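Long-range contact in type I modular polyketide synthase (Streptomyces albus subsp. albus, PDB 6IYR), which probably loads an extender acyl unit from malonyl-type coenzyme A onto the acyl carrier protein of module 8 during salinomycin assembly: residues K123-S137 with R389-L403. Numbering follows the deposited sequence.
Sequences KGADRTVFVFPGQGS and RGHGAFVEASAHPVL
Just past the end of helix 379-388, R127 NH1 donates to R389 O (2.7 Å), which sits at the edge of the guanidinium, close to its plane. Two residues on, H391 ND1 donates in its ring plane to R127 O (2.7 Å), while R127 NH2 stands 3.6 Å above one face of the H391 imidazole; a bend at chi3 (-75°) brings NH2 over the rim of the ring, the two planes staying 43° apart. Pairing then becomes regular, A393 O taking V129 N. F394 lies alongside V129, its CD2 3.6 Å from V129 CB, with V129 CG2 off-centre over the ring. V395 N and O bond V129 O and V131 N. From the same face as F394, E396 reaches out fully extended, CG anti to the backbone N (chi1 -164°), and P133 CG rests 3.3 Å from E396 OE2. A397 N closes the ladder on V131 O. The E396 carboxylate gathers S398 OG and V402 N on OE2 and L403 N on OE1, and V402 CG2 presses tightly on P133 CB (3.4 Å). The buried carboxylate thus ties the strand's exit to the start of helix 404-414. Strands 129-132 and 393-396 form the centre of a four-stranded parallel sheet flanked by helices, the alpha/beta-hydrolase-like core of acyltransferase domains.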
ATOM      1  N   LYS A 123     -18.812  -7.474   4.340  1.00 37.95           N
ATOM      2  CA  LYS A 123     -19.213  -6.680   5.498  1.00 42.27           C
ATOM      3  C   LYS A 123     -18.027  -5.865   6.031  1.00 40.45           C
ATOM      4  O   LYS A 123     -16.924  -6.388   6.210  1.00 38.03           O
ATOM      5  CB  LYS A 123     -19.766  -7.611   6.586  1.00 54.61           C
ATOM      6  CG  LYS A 123     -19.584  -7.135   8.021  1.00 71.67           C
ATOM      7  CD  LYS A 123     -20.909  -6.967   8.751  1.00 72.64           C
ATOM      8  CE  LYS A 123     -21.364  -5.511   8.703  1.00 84.45           C
ATOM      9  NZ  LYS A 123     -22.804  -5.351   9.053  1.00 84.21           N
ATOM     10  N   GLY A 124     -18.241  -4.566   6.175  1.00 36.02           N
ATOM     11  CA  GLY A 124     -17.241  -3.677   6.722  1.00 42.35           C
ATOM     12  C   GLY A 124     -16.219  -3.211   5.705  1.00 43.02           C
ATOM     13  O   GLY A 124     -15.302  -2.482   6.049  1.00 34.67           O
ATOM     14  N   ALA A 125     -16.443  -3.515   4.432  1.00 36.90           N
ATOM     15  CA  ALA A 125     -15.526  -3.112   3.373  1.00 36.65           C
ATOM     16  C   ALA A 125     -15.507  -1.623   3.170  1.00 31.76           C
ATOM     17  O   ALA A 125     -14.494  -1.035   2.745  1.00 28.98           O
ATOM     18  CB  ALA A 125     -15.890  -3.817   2.069  1.00 43.87           C
ATOM     19  N   ASP A 126     -16.597  -0.969   3.535  1.00 33.83           N
ATOM     20  CA  ASP A 126     -16.651   0.486   3.422  1.00 34.29           C
ATOM     21  C   ASP A 126     -15.928   1.173   4.569  1.00 33.88           C
ATOM     22  O   ASP A 126     -15.778   2.383   4.590  1.00 33.41           O
ATOM     23  CB  ASP A 126     -18.115   0.983   3.376  1.00 43.94           C
ATOM     24  CG  ASP A 126     -18.955   0.433   4.514  1.00 44.18           C
ATOM     25  OD1 ASP A 126     -18.422  -0.283   5.384  1.00 53.93           O
ATOM     26  OD2 ASP A 126     -20.170   0.668   4.488  1.00 62.88           O
ATOM     27  N   ARG A 127     -15.582   0.424   5.589  1.00 28.82           N
ATOM     28  CA  ARG A 127     -14.675   0.982   6.563  1.00 37.78           C
ATOM     29  C   ARG A 127     -13.254   0.622   6.210  1.00 31.94           C
ATOM     30  O   ARG A 127     -12.592  -0.164   6.881  1.00 31.00           O
ATOM     31  CB  ARG A 127     -15.067   0.518   7.936  1.00 39.37           C
ATOM     32  CG  ARG A 127     -16.459   1.017   8.251  1.00 43.95           C
ATOM     33  CD  ARG A 127     -16.648   1.140   9.736  1.00 53.63           C
ATOM     34  NE  ARG A 127     -16.814  -0.193  10.270  1.00 53.46           N
ATOM     35  CZ  ARG A 127     -16.163  -0.676  11.310  1.00 41.41           C
ATOM     36  NH1 ARG A 127     -16.434  -1.906  11.712  1.00 50.64           N
ATOM     37  NH2 ARG A 127     -15.314   0.078  11.986  1.00 50.89           N
ATOM     38  N   THR A 128     -12.771   1.246   5.157  1.00 28.84           N
ATOM     39  CA  THR A 128     -11.610   0.692   4.512  1.00 34.21           C
ATOM     40  C   THR A 128     -10.297   1.165   5.157  1.00 29.89           C
ATOM     41  O   THR A 128     -10.120   2.341   5.485  1.00 30.72           O
ATOM     42  CB  THR A 128     -11.711   0.757   2.969  1.00 38.96           C
ATOM     43  OG1 THR A 128     -10.449   1.045   2.352  1.00 51.00           O
ATOM     44  CG2 THR A 128     -12.767   1.692   2.535  1.00 34.42           C
ATOM     45  N   VAL A 129      -9.412   0.200   5.405  1.00 31.08           N
ATOM     46  CA  VAL A 129      -8.127   0.484   6.007  1.00 26.75           C
ATOM     47  C   VAL A 129      -7.069   0.741   4.948  1.00 26.46           C
ATOM     48  O   VAL A 129      -6.902  -0.070   4.007  1.00 27.77           O
ATOM     49  CB  VAL A 129      -7.679  -0.694   6.860  1.00 27.19           C
ATOM     50  CG1 VAL A 129      -6.308  -0.405   7.423  1.00 25.69           C
ATOM     51  CG2 VAL A 129      -8.678  -0.960   7.956  1.00 28.44           C
ATOM     52  N   PHE A 130      -6.399   1.882   5.028  1.00 21.76           N
ATOM     53  CA  PHE A 130      -5.226   2.119   4.167  1.00 24.53           C
ATOM     54  C   PHE A 130      -3.914   1.593   4.833  1.00 28.32           C
ATOM     55  O   PHE A 130      -3.577   1.977   5.965  1.00 27.67           O
ATOM     56  CB  PHE A 130      -5.047   3.599   3.818  1.00 27.90           C
ATOM     57  CG  PHE A 130      -6.062   4.154   2.819  1.00 31.20           C
ATOM     58  CD1 PHE A 130      -7.177   3.418   2.423  1.00 30.86           C
ATOM     59  CD2 PHE A 130      -5.984   5.485   2.435  1.00 34.15           C
ATOM     60  CE1 PHE A 130      -8.115   3.971   1.569  1.00 34.00           C
ATOM     61  CE2 PHE A 130      -6.951   6.069   1.607  1.00 34.48           C
ATOM     62  CZ  PHE A 130      -8.016   5.302   1.182  1.00 30.78           C
ATOM     63  N   VAL A 131      -3.146   0.820   4.065  1.00 25.98           N
ATOM     64  CA  VAL A 131      -1.880   0.221   4.522  1.00 23.94           C
ATOM     65  C   VAL A 131      -0.675   0.849   3.832  1.00 28.47           C
ATOM     66  O   VAL A 131      -0.658   1.004   2.609  1.00 27.07           O
ATOM     67  CB  VAL A 131      -1.867  -1.285   4.259  1.00 28.56           C
ATOM     68  CG1 VAL A 131      -0.535  -1.886   4.702  1.00 24.93           C
ATOM     69  CG2 VAL A 131      -3.001  -1.951   5.005  1.00 31.66           C
ATOM     70  N   PHE A 132       0.304   1.303   4.612  1.00 25.66           N
ATOM     71  CA  PHE A 132       1.451   1.984   4.052  1.00 25.68           C
ATOM     72  C   PHE A 132       2.715   1.183   4.399  1.00 28.62           C
ATOM     73  O   PHE A 132       3.147   1.169   5.552  1.00 26.38           O
ATOM     74  CB  PHE A 132       1.562   3.394   4.629  1.00 28.80           C
ATOM     75  CG  PHE A 132       0.423   4.301   4.239  1.00 26.30           C
ATOM     76  CD1 PHE A 132      -0.777   4.274   4.947  1.00 26.53           C
ATOM     77  CD2 PHE A 132       0.515   5.098   3.108  1.00 28.28           C
ATOM     78  CE1 PHE A 132      -1.825   5.099   4.585  1.00 30.51           C
ATOM     79  CE2 PHE A 132      -0.511   5.997   2.786  1.00 29.10           C
ATOM     80  CZ  PHE A 132      -1.677   5.991   3.523  1.00 26.00           C
ATOM     81  N   PRO A 133       3.261   0.449   3.424  1.00 26.56           N
ATOM     82  CA  PRO A 133       4.420  -0.381   3.747  1.00 29.66           C
ATOM     83  C   PRO A 133       5.673   0.431   3.879  1.00 26.64           C
ATOM     84  O   PRO A 133       5.672   1.647   3.617  1.00 22.56           O
ATOM     85  CB  PRO A 133       4.561  -1.327   2.532  1.00 30.08           C
ATOM     86  CG  PRO A 133       3.477  -0.983   1.610  1.00 34.74           C
ATOM     87  CD  PRO A 133       2.908   0.360   1.997  1.00 29.68           C
ATOM     88  N   GLY A 134       6.755  -0.277   4.206  1.00 28.54           N
ATOM     89  CA  GLY A 134       8.092   0.304   4.242  1.00 29.21           C
ATOM     90  C   GLY A 134       8.844   0.012   2.945  1.00 33.41           C
ATOM     91  O   GLY A 134       8.348   0.179   1.839  1.00 31.61           O
ATOM     92  N   GLN A 135       9.995  -0.600   3.105  1.00 33.06           N
ATOM     93  CA  GLN A 135      10.904  -0.827   1.996  1.00 37.24           C
ATOM     94  C   GLN A 135      10.386  -1.951   1.107  1.00 32.60           C
ATOM     95  O   GLN A 135       9.512  -2.747   1.513  1.00 34.12           O
ATOM     96  CB  GLN A 135      12.273  -1.217   2.561  1.00 40.92           C
ATOM     97  CG  GLN A 135      12.272  -2.603   3.178  1.00 50.32           C
ATOM     98  CD  GLN A 135      12.599  -3.688   2.157  1.00 57.89           C
ATOM     99  OE1 GLN A 135      13.407  -3.491   1.239  1.00 78.74           O
ATOM    100  NE2 GLN A 135      11.937  -4.815   2.285  1.00 54.62           N
ATOM    101  N   GLY A 136      10.953  -2.030  -0.096  1.00 31.21           N
ATOM    102  CA  GLY A 136      10.727  -3.182  -0.999  1.00 35.56           C
ATOM    103  C   GLY A 136       9.750  -2.884  -2.145  1.00 45.16           C
ATOM    104  O   GLY A 136       9.613  -3.671  -3.053  1.00 40.82           O
ATOM    105  N   SER A 137       8.984  -1.799  -2.074  1.00 37.14           N
ATOM    106  CA  SER A 137       7.976  -1.565  -3.126  1.00 40.77           C
ATOM    107  C   SER A 137       8.468  -0.716  -4.320  1.00 42.92           C
ATOM    108  O   SER A 137       7.723  -0.519  -5.292  1.00 40.14           O
ATOM    109  CB  SER A 137       6.626  -1.028  -2.534  1.00 43.95           C
ATOM    110  OG  SER A 137       6.789  -0.054  -1.501  1.00 60.74           O
ATOM    111  N   ARG A 389     -12.427  -5.232  15.107  1.00 33.36           N
ATOM    112  CA  ARG A 389     -13.330  -4.116  15.002  1.00 37.26           C
ATOM    113  C   ARG A 389     -14.179  -4.118  13.729  1.00 35.44           C
ATOM    114  O   ARG A 389     -14.930  -3.181  13.495  1.00 36.63           O
ATOM    115  CB  ARG A 389     -12.550  -2.815  15.171  1.00 35.82           C
ATOM    116  CG  ARG A 389     -11.958  -2.727  16.584  1.00 37.62           C
ATOM    117  CD  ARG A 389     -10.872  -1.695  16.660  1.00 31.92           C
ATOM    118  NE  ARG A 389     -11.364  -0.357  16.351  1.00 44.02           N
ATOM    119  CZ  ARG A 389     -11.870   0.470  17.267  1.00 52.48           C
ATOM    120  NH1 ARG A 389     -11.926   0.072  18.520  1.00 46.92           N
ATOM    121  NH2 ARG A 389     -12.311   1.689  16.949  1.00 49.25           N
ATOM    122  N   GLY A 390     -14.168  -5.216  12.971  1.00 37.72           N
ATOM    123  CA  GLY A 390     -15.083  -5.348  11.830  1.00 33.96           C
ATOM    124  C   GLY A 390     -14.675  -4.687  10.531  1.00 39.17           C
ATOM    125  O   GLY A 390     -15.476  -4.588   9.624  1.00 44.30           O
ATOM    126  N   HIS A 391     -13.430  -4.250  10.400  1.00 29.33           N
ATOM    127  CA  HIS A 391     -13.010  -3.713   9.133  1.00 33.48           C
ATOM    128  C   HIS A 391     -12.925  -4.836   8.100  1.00 30.76           C
ATOM    129  O   HIS A 391     -12.522  -5.945   8.424  1.00 32.48           O
ATOM    130  CB  HIS A 391     -11.668  -3.033   9.268  1.00 33.86           C
ATOM    131  CG  HIS A 391     -11.715  -1.773  10.057  1.00 32.46           C
ATOM    132  ND1 HIS A 391     -11.816  -0.537   9.466  1.00 32.72           N
ATOM    133  CD2 HIS A 391     -11.646  -1.554  11.395  1.00 32.32           C
ATOM    134  CE1 HIS A 391     -11.831   0.393  10.409  1.00 39.01           C
ATOM    135  NE2 HIS A 391     -11.763  -0.205  11.586  1.00 34.34           N
ATOM    136  N   GLY A 392     -13.393  -4.570   6.881  1.00 30.35           N
ATOM    137  CA  GLY A 392     -13.579  -5.644   5.901  1.00 33.35           C
ATOM    138  C   GLY A 392     -12.630  -5.557   4.728  1.00 27.58           C
ATOM    139  O   GLY A 392     -12.534  -6.488   3.930  1.00 34.25           O
ATOM    140  N   ALA A 393     -12.002  -4.398   4.553  1.00 30.80           N
ATOM    141  CA  ALA A 393     -11.131  -4.194   3.410  1.00 31.62           C
ATOM    142  C   ALA A 393      -9.858  -3.450   3.766  1.00 36.13           C
ATOM    143  O   ALA A 393      -9.894  -2.438   4.460  1.00 29.98           O
ATOM    144  CB  ALA A 393     -11.844  -3.461   2.287  1.00 28.62           C
ATOM    145  N   PHE A 394      -8.744  -3.996   3.285  1.00 32.11           N
ATOM    146  CA  PHE A 394      -7.440  -3.394   3.426  1.00 33.16           C
ATOM    147  C   PHE A 394      -6.840  -3.048   2.083  1.00 30.18           C
ATOM    148  O   PHE A 394      -6.638  -3.917   1.218  1.00 28.63           O
ATOM    149  CB  PHE A 394      -6.511  -4.380   4.145  1.00 27.76           C
ATOM    150  CG  PHE A 394      -6.927  -4.649   5.548  1.00 31.51           C
ATOM    151  CD1 PHE A 394      -7.936  -5.531   5.813  1.00 31.63           C
ATOM    152  CD2 PHE A 394      -6.308  -4.002   6.614  1.00 27.71           C
ATOM    153  CE1 PHE A 394      -8.369  -5.741   7.112  1.00 38.43           C
ATOM    154  CE2 PHE A 394      -6.660  -4.303   7.915  1.00 25.88           C
ATOM    155  CZ  PHE A 394      -7.723  -5.118   8.164  1.00 31.61           C
ATOM    156  N   VAL A 395      -6.450  -1.804   1.947  1.00 25.31           N
ATOM    157  CA  VAL A 395      -5.911  -1.305   0.689  1.00 27.75           C
ATOM    158  C   VAL A 395      -4.493  -0.836   0.897  1.00 30.37           C
ATOM    159  O   VAL A 395      -4.237   0.139   1.602  1.00 26.10           O
ATOM    160  CB  VAL A 395      -6.768  -0.163   0.120  1.00 26.90           C
ATOM    161  CG1 VAL A 395      -6.117   0.521  -1.051  1.00 25.27           C
ATOM    162  CG2 VAL A 395      -8.118  -0.700  -0.332  1.00 33.96           C
ATOM    163  N   GLU A 396      -3.562  -1.479   0.185  1.00 25.69           N
ATOM    164  CA  GLU A 396      -2.172  -1.040   0.249  1.00 26.50           C
ATOM    165  C   GLU A 396      -1.914   0.036  -0.759  1.00 27.92           C
ATOM    166  O   GLU A 396      -2.069  -0.173  -1.946  1.00 28.98           O
ATOM    167  CB  GLU A 396      -1.216  -2.236   0.075  1.00 27.55           C
ATOM    168  CG  GLU A 396       0.228  -1.967   0.510  1.00 24.30           C
ATOM    169  CD  GLU A 396       1.123  -3.153   0.253  1.00 24.17           C
ATOM    170  OE1 GLU A 396       0.838  -4.220   0.823  1.00 28.82           O
ATOM    171  OE2 GLU A 396       2.068  -3.025  -0.546  1.00 30.56           O
ATOM    172  N   ALA A 397      -1.610   1.229  -0.260  1.00 25.96           N
ATOM    173  CA  ALA A 397      -1.333   2.378  -1.078  1.00 26.01           C
ATOM    174  C   ALA A 397       0.115   2.397  -1.509  1.00 30.24           C
ATOM    175  O   ALA A 397       0.824   3.347  -1.186  1.00 27.74           O
ATOM    176  CB  ALA A 397      -1.596   3.654  -0.298  1.00 26.63           C
ATOM    177  N   SER A 398       0.513   1.432  -2.338  1.00 30.81           N
ATOM    178  CA  SER A 398       1.914   1.274  -2.694  1.00 26.72           C
ATOM    179  C   SER A 398       2.118   1.097  -4.190  1.00 30.71           C
ATOM    180  O   SER A 398       1.210   0.641  -4.899  1.00 26.52           O
ATOM    181  CB  SER A 398       2.482   0.065  -1.971  1.00 34.94           C
ATOM    182  OG  SER A 398       1.853  -1.120  -2.409  1.00 29.45           O
ATOM    183  N   ALA A 399       3.386   1.159  -4.586  1.00 24.16           N
ATOM    184  CA  ALA A 399       3.801   1.023  -5.975  1.00 33.14           C
ATOM    185  C   ALA A 399       3.880  -0.448  -6.424  1.00 27.04           C
ATOM    186  O   ALA A 399       3.947  -0.740  -7.626  1.00 31.01           O
ATOM    187  CB  ALA A 399       5.156   1.690  -6.155  1.00 27.77           C
ATOM    188  N   HIS A 400       3.839  -1.336  -5.433  1.00 29.26           N
ATOM    189  CA  HIS A 400       3.952  -2.763  -5.598  1.00 30.61           C
ATOM    190  C   HIS A 400       3.581  -3.411  -4.269  1.00 29.10           C
ATOM    191  O   HIS A 400       4.086  -2.999  -3.247  1.00 30.06           O
ATOM    192  CB  HIS A 400       5.382  -3.140  -5.937  1.00 29.64           C
ATOM    193  CG  HIS A 400       5.536  -4.582  -6.263  1.00 29.30           C
ATOM    194  ND1 HIS A 400       5.174  -5.102  -7.486  1.00 29.11           N
ATOM    195  CD2 HIS A 400       5.917  -5.631  -5.503  1.00 31.16           C
ATOM    196  CE1 HIS A 400       5.300  -6.414  -7.457  1.00 29.56           C
ATOM    197  NE2 HIS A 400       5.738  -6.763  -6.259  1.00 36.21           N
ATOM    198  N   PRO A 401       2.701  -4.434  -4.273  1.00 26.91           N
ATOM    199  CA  PRO A 401       2.181  -5.059  -3.059  1.00 28.74           C
ATOM    200  C   PRO A 401       3.206  -5.868  -2.278  1.00 34.50           C
ATOM    201  O   PRO A 401       3.683  -6.849  -2.775  1.00 23.60           O
ATOM    202  CB  PRO A 401       1.106  -6.012  -3.551  1.00 30.23           C
ATOM    203  CG  PRO A 401       0.960  -5.766  -5.018  1.00 31.67           C
ATOM    204  CD  PRO A 401       2.195  -5.077  -5.494  1.00 32.49           C
ATOM    205  N   VAL A 402       3.455  -5.531  -1.023  1.00 27.12           N
ATOM    206  CA  VAL A 402       4.470  -6.226  -0.246  1.00 28.45           C
ATOM    207  C   VAL A 402       3.946  -6.675   1.108  1.00 24.55           C
ATOM    208  O   VAL A 402       4.604  -7.384   1.814  1.00 27.00           O
ATOM    209  CB  VAL A 402       5.725  -5.358  -0.044  1.00 34.82           C
ATOM    210  CG1 VAL A 402       6.378  -5.037  -1.375  1.00 32.68           C
ATOM    211  CG2 VAL A 402       5.386  -4.060   0.670  1.00 38.47           C
ATOM    212  N   LEU A 403       2.727  -6.336   1.446  1.00 24.99           N
ATOM    213  CA  LEU A 403       2.167  -6.681   2.739  1.00 25.02           C
ATOM    214  C   LEU A 403       0.818  -7.297   2.604  1.00 28.16           C
ATOM    215  O   LEU A 403       0.117  -7.613   3.562  1.00 27.33           O
ATOM    216  CB  LEU A 403       2.065  -5.428   3.614  1.00 29.25           C
ATOM    217  CG  LEU A 403       3.384  -5.043   4.302  1.00 30.63           C
ATOM    218  CD1 LEU A 403       3.215  -3.763   5.110  1.00 32.91           C
ATOM    219  CD2 LEU A 403       3.804  -6.188   5.194  1.00 29.17           C
TER